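Local coordinates for protein histidine utilization repressor (Pseudomonas syringae pv. tomato, PDB 2PKH) that probably represses the histidine utilization (hut) genes in the absence of inducer by binding operon DNA, the present chain being its C-terminal UTRA domain, at residues Pro85-Ile96 with Pro113-Gly124. Numbering follows the deposited sequence.
Sequences PLTEGEHVVEAI and PCLLIRRRTWSG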
ATOM      1  N   PRO B  85      11.998  -4.251  16.957  1.00 28.46           N
ATOM      2  CA  PRO B  85      10.824  -3.716  16.229  1.00 27.84           C
ATOM      3  C   PRO B  85      11.185  -3.055  14.907  1.00 26.50           C
ATOM      4  O   PRO B  85      11.962  -2.119  14.880  1.00 26.80           O
ATOM      5  CB  PRO B  85      10.225  -2.678  17.195  1.00 27.51           C
ATOM      6  CG  PRO B  85      11.283  -2.383  18.160  1.00 28.77           C
ATOM      7  CD  PRO B  85      12.322  -3.465  18.163  1.00 28.36           C
ATOM      8  N   LEU B  86      10.644  -3.565  13.812  1.00 26.34           N
ATOM      9  CA  LEU B  86      11.038  -3.093  12.480  1.00 23.94           C
ATOM     10  C   LEU B  86      10.048  -2.027  12.116  1.00 22.52           C
ATOM     11  O   LEU B  86       8.874  -2.295  12.073  1.00 24.67           O
ATOM     12  CB  LEU B  86      11.044  -4.268  11.486  1.00 24.29           C
ATOM     13  CG  LEU B  86      12.077  -5.383  11.894  1.00 23.70           C
ATOM     14  CD1 LEU B  86      12.004  -6.430  10.882  1.00 29.15           C
ATOM     15  CD2 LEU B  86      13.558  -4.860  12.100  1.00 24.39           C
ATOM     16  N   THR B  87      10.484  -0.812  11.907  1.00 21.31           N
ATOM     17  CA  THR B  87       9.538   0.347  11.865  1.00 22.54           C
ATOM     18  C   THR B  87       9.380   0.994  10.499  1.00 23.27           C
ATOM     19  O   THR B  87       8.448   1.770  10.259  1.00 23.14           O
ATOM     20  CB  THR B  87      10.061   1.447  12.795  1.00 24.50           C
ATOM     21  OG1 THR B  87      11.426   1.725  12.464  1.00 24.97           O
ATOM     22  CG2 THR B  87      10.053   0.953  14.218  1.00 22.51           C
ATOM     23  N   GLU B  88      10.292   0.678   9.579  1.00 22.72           N
ATOM     24  CA  GLU B  88      10.374   1.420   8.312  1.00 22.52           C
ATOM     25  C   GLU B  88      11.132   0.579   7.290  1.00 22.73           C
ATOM     26  O   GLU B  88      12.082  -0.104   7.655  1.00 20.97           O
ATOM     27  CB  GLU B  88      11.057   2.782   8.561  1.00 21.61           C
ATOM     28  CG  GLU B  88      11.064   3.711   7.366  1.00 26.41           C
ATOM     29  CD  GLU B  88      11.353   5.140   7.708  1.00 35.63           C
ATOM     30  OE1 GLU B  88      11.683   5.435   8.890  1.00 38.31           O
ATOM     31  OE2 GLU B  88      11.202   5.992   6.803  1.00 34.90           O
ATOM     32  N   GLY B  89      10.723   0.640   6.011  1.00 22.95           N
ATOM     33  CA  GLY B  89      11.328  -0.223   4.958  1.00 23.05           C
ATOM     34  C   GLY B  89      11.522   0.676   3.758  1.00 24.79           C
ATOM     35  O   GLY B  89      10.772   1.689   3.608  1.00 21.35           O
ATOM     36  N   GLU B  90      12.565   0.372   2.963  1.00 23.61           N
ATOM     37  CA  GLU B  90      12.868   1.139   1.755  1.00 24.18           C
ATOM     38  C   GLU B  90      12.988   0.084   0.660  1.00 25.17           C
ATOM     39  O   GLU B  90      13.501  -0.978   0.945  1.00 24.26           O
ATOM     40  CB  GLU B  90      14.239   1.733   1.891  1.00 25.22           C
ATOM     41  CG  GLU B  90      14.638   2.605   0.786  1.00 28.65           C
ATOM     42  CD  GLU B  90      16.140   2.819   0.791  1.00 34.95           C
ATOM     43  OE1 GLU B  90      16.926   1.841   0.459  1.00 34.12           O
ATOM     44  OE2 GLU B  90      16.489   3.969   1.128  1.00 34.11           O
ATOM     45  N   HIS B  91      12.598   0.413  -0.575  1.00 23.76           N
ATOM     46  CA  HIS B  91      12.621  -0.577  -1.677  1.00 25.55           C
ATOM     47  C   HIS B  91      13.009   0.074  -2.987  1.00 24.82           C
ATOM     48  O   HIS B  91      12.811   1.288  -3.186  1.00 23.33           O
ATOM     49  CB  HIS B  91      11.263  -1.333  -1.763  1.00 27.40           C
ATOM     50  CG  HIS B  91      10.120  -0.468  -2.217  1.00 34.44           C
ATOM     51  ND1 HIS B  91       9.342   0.267  -1.344  1.00 41.42           N
ATOM     52  CD2 HIS B  91       9.618  -0.230  -3.457  1.00 37.56           C
ATOM     53  CE1 HIS B  91       8.410   0.921  -2.022  1.00 43.72           C
ATOM     54  NE2 HIS B  91       8.561   0.647  -3.309  1.00 45.62           N
ATOM     55  N   VAL B  92      13.703  -0.687  -3.835  1.00 23.18           N
ATOM     56  CA  VAL B  92      14.071  -0.230  -5.124  1.00 22.63           C
ATOM     57  C   VAL B  92      13.775  -1.442  -5.993  1.00 23.22           C
ATOM     58  O   VAL B  92      14.233  -2.577  -5.677  1.00 21.42           O
ATOM     59  CB  VAL B  92      15.568   0.146  -5.173  1.00 23.05           C
ATOM     60  CG1 VAL B  92      15.957   0.496  -6.510  1.00 23.32           C
ATOM     61  CG2 VAL B  92      15.854   1.416  -4.256  1.00 23.36           C
ATOM     62  N   VAL B  93      12.969  -1.245  -7.026  1.00 20.31           N
ATOM     63  CA  VAL B  93      12.534  -2.386  -7.848  1.00 20.17           C
ATOM     64  C   VAL B  93      12.924  -2.103  -9.290  1.00 19.67           C
ATOM     65  O   VAL B  93      12.599  -1.013  -9.795  1.00 18.82           O
ATOM     66  CB  VAL B  93      11.033  -2.531  -7.750  1.00 18.09           C
ATOM     67  CG1 VAL B  93      10.531  -3.757  -8.583  1.00 19.09           C
ATOM     68  CG2 VAL B  93      10.607  -2.620  -6.295  1.00 21.09           C
ATOM     69  N   GLU B  94      13.568  -3.109  -9.918  1.00 20.98           N
ATOM     70  CA  GLU B  94      14.185  -3.055 -11.219  1.00 23.19           C
ATOM     71  C   GLU B  94      13.897  -4.365 -11.948  1.00 21.32           C
ATOM     72  O   GLU B  94      13.689  -5.392 -11.324  1.00 21.77           O
ATOM     73  CB  GLU B  94      15.718  -2.952 -11.011  1.00 23.17           C
ATOM     74  CG  GLU B  94      16.172  -1.529 -10.799  1.00 29.40           C
ATOM     75  CD  GLU B  94      17.650  -1.424 -10.452  1.00 29.71           C
ATOM     76  OE1 GLU B  94      18.026  -1.846  -9.350  1.00 33.01           O
ATOM     77  OE2 GLU B  94      18.397  -0.848 -11.274  1.00 37.53           O
ATOM     78  N   ALA B  95      13.933  -4.307 -13.265  1.00 21.44           N
ATOM     79  CA  ALA B  95      13.928  -5.511 -14.091  1.00 19.14           C
ATOM     80  C   ALA B  95      15.342  -5.670 -14.665  1.00 19.29           C
ATOM     81  O   ALA B  95      15.932  -4.769 -15.324  1.00 20.44           O
ATOM     82  CB  ALA B  95      12.856  -5.385 -15.226  1.00 18.52           C
ATOM     83  N   ILE B  96      15.873  -6.846 -14.441  1.00 20.75           N
ATOM     84  CA  ILE B  96      17.220  -7.156 -14.891  1.00 20.99           C
ATOM     85  C   ILE B  96      17.301  -8.571 -15.428  1.00 19.64           C
ATOM     86  O   ILE B  96      16.378  -9.389 -15.242  1.00 19.61           O
ATOM     87  CB  ILE B  96      18.209  -7.035 -13.673  1.00 21.17           C
ATOM     88  CG1 ILE B  96      17.920  -8.159 -12.674  1.00 22.09           C
ATOM     89  CG2 ILE B  96      18.197  -5.529 -13.070  1.00 20.98           C
ATOM     90  CD1 ILE B  96      19.073  -8.469 -11.669  1.00 22.35           C
ATOM     91  N   PRO B 113      13.688 -12.484 -17.728  1.00 21.00           N
ATOM     92  CA  PRO B 113      13.651 -11.224 -17.026  1.00 21.09           C
ATOM     93  C   PRO B 113      13.327 -11.522 -15.586  1.00 20.98           C
ATOM     94  O   PRO B 113      12.432 -12.337 -15.298  1.00 14.80           O
ATOM     95  CB  PRO B 113      12.472 -10.510 -17.678  1.00 21.25           C
ATOM     96  CG  PRO B 113      11.562 -11.738 -18.186  1.00 22.46           C
ATOM     97  CD  PRO B 113      12.592 -12.577 -18.751  1.00 19.89           C
ATOM     98  N   CYS B 114      14.113 -10.899 -14.703  1.00 19.80           N
ATOM     99  CA  CYS B 114      13.999 -11.136 -13.270  1.00 20.81           C
ATOM    100  C   CYS B 114      13.606  -9.802 -12.611  1.00 20.25           C
ATOM    101  O   CYS B 114      13.970  -8.760 -13.061  1.00 18.77           O
ATOM    102  CB  CYS B 114      15.288 -11.645 -12.652  1.00 20.54           C
ATOM    103  SG  CYS B 114      15.672 -13.325 -13.170  1.00 22.71           S
ATOM    104  N   LEU B 115      12.829  -9.913 -11.546  1.00 20.17           N
ATOM    105  CA  LEU B 115      12.408  -8.779 -10.800  1.00 23.05           C
ATOM    106  C   LEU B 115      13.470  -8.684  -9.659  1.00 23.44           C
ATOM    107  O   LEU B 115      13.585  -9.615  -8.841  1.00 23.23           O
ATOM    108  CB  LEU B 115      11.028  -9.050 -10.193  1.00 22.43           C
ATOM    109  CG  LEU B 115      10.299  -7.847  -9.557  1.00 24.78           C
ATOM    110  CD1 LEU B 115      10.046  -6.759 -10.602  1.00 23.23           C
ATOM    111  CD2 LEU B 115       8.983  -8.252  -8.838  1.00 25.35           C
ATOM    112  N   LEU B 116      14.159  -7.565  -9.597  1.00 23.40           N
ATOM    113  CA  LEU B 116      15.148  -7.307  -8.583  1.00 22.50           C
ATOM    114  C   LEU B 116      14.594  -6.309  -7.598  1.00 23.36           C
ATOM    115  O   LEU B 116      14.140  -5.216  -7.984  1.00 23.03           O
ATOM    116  CB  LEU B 116      16.420  -6.740  -9.231  1.00 22.88           C
ATOM    117  CG  LEU B 116      17.529  -6.349  -8.201  1.00 24.49           C
ATOM    118  CD1 LEU B 116      18.080  -7.605  -7.509  1.00 30.02           C
ATOM    119  CD2 LEU B 116      18.630  -5.656  -8.923  1.00 25.83           C
ATOM    120  N   ILE B 117      14.612  -6.680  -6.329  1.00 22.21           N
ATOM    121  CA  ILE B 117      14.138  -5.791  -5.264  1.00 23.66           C
ATOM    122  C   ILE B 117      15.280  -5.642  -4.282  1.00 24.58           C
ATOM    123  O   ILE B 117      15.831  -6.669  -3.796  1.00 22.64           O
ATOM    124  CB  ILE B 117      12.909  -6.438  -4.589  1.00 23.11           C
ATOM    125  CG1 ILE B 117      11.810  -6.729  -5.639  1.00 24.41           C
ATOM    126  CG2 ILE B 117      12.323  -5.535  -3.465  1.00 24.32           C
ATOM    127  CD1 ILE B 117      10.625  -7.312  -5.001  1.00 25.44           C
ATOM    128  N   ARG B 118      15.630  -4.399  -3.973  1.00 22.63           N
ATOM    129  CA  ARG B 118      16.679  -4.122  -3.018  1.00 23.71           C
ATOM    130  C   ARG B 118      15.975  -3.404  -1.914  1.00 24.03           C
ATOM    131  O   ARG B 118      15.299  -2.404  -2.140  1.00 23.72           O
ATOM    132  CB  ARG B 118      17.771  -3.235  -3.638  1.00 24.17           C
ATOM    133  CG  ARG B 118      18.685  -4.054  -4.501  1.00 26.52           C
ATOM    134  CD  ARG B 118      19.849  -3.301  -5.027  1.00 31.82           C
ATOM    135  NE  ARG B 118      19.459  -2.486  -6.153  1.00 33.88           N
ATOM    136  CZ  ARG B 118      20.186  -1.463  -6.600  1.00 40.02           C
ATOM    137  NH1 ARG B 118      21.360  -1.176  -6.013  1.00 41.10           N
ATOM    138  NH2 ARG B 118      19.771  -0.756  -7.653  1.00 39.35           N
ATOM    139  N   ARG B 119      16.128  -3.924  -0.698  1.00 23.80           N
ATOM    140  CA  ARG B 119      15.386  -3.436   0.456  1.00 23.72           C
ATOM    141  C   ARG B 119      16.351  -3.129   1.619  1.00 23.40           C
ATOM    142  O   ARG B 119      17.349  -3.863   1.814  1.00 21.69           O
ATOM    143  CB  ARG B 119      14.515  -4.565   0.920  1.00 23.87           C
ATOM    144  CG  ARG B 119      13.308  -4.815   0.072  1.00 27.71           C
ATOM    145  CD  ARG B 119      12.313  -5.459   1.004  1.00 38.38           C
ATOM    146  NE  ARG B 119      11.594  -6.513   0.339  1.00 46.40           N
ATOM    147  CZ  ARG B 119      10.477  -6.349  -0.377  1.00 53.96           C
ATOM    148  NH1 ARG B 119       9.894  -7.429  -0.920  1.00 56.25           N
ATOM    149  NH2 ARG B 119       9.942  -5.130  -0.561  1.00 53.77           N
ATOM    150  N   ARG B 120      16.001  -2.142   2.425  1.00 20.71           N
ATOM    151  CA  ARG B 120      16.642  -1.899   3.732  1.00 21.79           C
ATOM    152  C   ARG B 120      15.533  -1.772   4.734  1.00 21.31           C
ATOM    153  O   ARG B 120      14.463  -1.239   4.394  1.00 23.58           O
ATOM    154  CB  ARG B 120      17.357  -0.559   3.681  1.00 22.56           C
ATOM    155  CG  ARG B 120      18.802  -0.671   3.547  1.00 30.45           C
ATOM    156  CD  ARG B 120      19.478   0.480   2.743  1.00 30.28           C
ATOM    157  NE  ARG B 120      18.834   1.813   2.581  1.00 30.66           N
ATOM    158  CZ  ARG B 120      19.304   2.942   3.120  1.00 32.60           C
ATOM    159  NH1 ARG B 120      20.379   2.927   3.927  1.00 26.16           N
ATOM    160  NH2 ARG B 120      18.698   4.097   2.882  1.00 33.43           N
ATOM    161  N   THR B 121      15.770  -2.180   5.973  1.00 18.94           N
ATOM    162  CA  THR B 121      14.719  -2.108   7.001  1.00 19.54           C
ATOM    163  C   THR B 121      15.382  -1.487   8.231  1.00 19.86           C
ATOM    164  O   THR B 121      16.510  -1.925   8.637  1.00 17.71           O
ATOM    165  CB  THR B 121      14.193  -3.508   7.334  1.00 19.58           C
ATOM    166  OG1 THR B 121      13.634  -4.056   6.109  1.00 25.05           O
ATOM    167  CG2 THR B 121      13.153  -3.546   8.504  1.00 17.88           C
ATOM    168  N   TRP B 122      14.657  -0.567   8.849  1.00 19.07           N
ATOM    169  CA  TRP B 122      15.140   0.153  10.028  1.00 21.56           C
ATOM    170  C   TRP B 122      14.381  -0.299  11.256  1.00 22.30           C
ATOM    171  O   TRP B 122      13.223  -0.721  11.160  1.00 18.41           O
ATOM    172  CB  TRP B 122      14.896   1.657   9.914  1.00 22.30           C
ATOM    173  CG  TRP B 122      15.811   2.325   8.992  1.00 23.98           C
ATOM    174  CD1 TRP B 122      16.966   3.009   9.319  1.00 25.31           C
ATOM    175  CD2 TRP B 122      15.662   2.436   7.576  1.00 25.39           C
ATOM    176  NE1 TRP B 122      17.541   3.515   8.178  1.00 25.54           N
ATOM    177  CE2 TRP B 122      16.779   3.145   7.092  1.00 26.29           C
ATOM    178  CE3 TRP B 122      14.727   1.948   6.665  1.00 25.48           C
ATOM    179  CZ2 TRP B 122      16.963   3.414   5.744  1.00 29.31           C
ATOM    180  CZ3 TRP B 122      14.917   2.212   5.292  1.00 25.52           C
ATOM    181  CH2 TRP B 122      16.019   2.937   4.846  1.00 28.63           C
ATOM    182  N   SER B 123      15.051  -0.201  12.412  1.00 24.41           N
ATOM    183  CA  SER B 123      14.376  -0.280  13.704  1.00 25.67           C
ATOM    184  C   SER B 123      14.608   1.057  14.327  1.00 27.59           C
ATOM    185  O   SER B 123      15.702   1.278  14.859  1.00 27.85           O
ATOM    186  CB  SER B 123      14.979  -1.371  14.621  1.00 27.13           C
ATOM    187  OG  SER B 123      14.314  -1.376  15.900  1.00 25.23           O
ATOM    188  N   GLY B 124      13.594   1.949  14.278  1.00 27.12           N
ATOM    189  CA  GLY B 124      13.781   3.358  14.664  1.00 27.58           C
ATOM    190  C   GLY B 124      14.648   4.065  13.630  1.00 28.55           C
ATOM    191  O   GLY B 124      14.341   4.065  12.417  1.00 28.85           O
TER
HETATM  192  O   HOH W   1      11.897   3.914  11.418  1.00 26.99           O
HETATM  193  O   HOH W   2      17.054  -0.176  -1.019  1.00 44.40           O
HETATM  194  O   HOH W   3      16.874  -2.999  -7.185  1.00 23.30           O
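Two donors grip Glu94 OE1: Arg118 NH2, 2.7 Å away on the syn side but tilted out of the carboxylate plane, and a water that also bonds Arg118 NE and Val92 O. The carboxylate and guanidinium lie nearly coplanar, 25° apart, and the water fills the guanidinium edge beside the direct salt bridge. On the same face, Glu90 and Arg120 pair differently. Here the arginine comes side-on with two nitrogens, NE reaching Glu90 OE1 at 2.9 Å and NH2 reaching Glu90 OE2 at 2.8 Å. Both oxygens are met from above the carboxylate plane, although each lies close to the guanidinium plane. Bends at chi2 and chi3 lay Arg120 alongside Glu90, both chains pointing the same way; its NH1 bonds Ala28 O, fixing the rotation of the group further, and the Trp122 ring packs CZ2 against one guanidinium face. With CG anti to the carbonyl carbon (chi1 -75°), the indole turns its edge to the partner strand, where CZ3 meets Glu90 CB at 3.5 Å.

These pairs decorate an antiparallel ladder between strands 88-97 and 113-123 of the six-stranded UTRA sheet. Strand 88-97 is outermost within the chain, yet it pairs with a strand of a second subunit, continuing the sheet across the interface. On the other face, which carries Thr121, Val93 CG1 touches Leu115 CD1 at 3.7 Å. Leu86, from the loop before the strand, meets Thr121 CG2 through CB, both residues touching Tyr77 of helix 76-83. Beyond the ladder, Ser123 OG donates to Pro85 O at 2.7 Å, and Gly124 N reaches Thr87 OG1 at 2.8 Å.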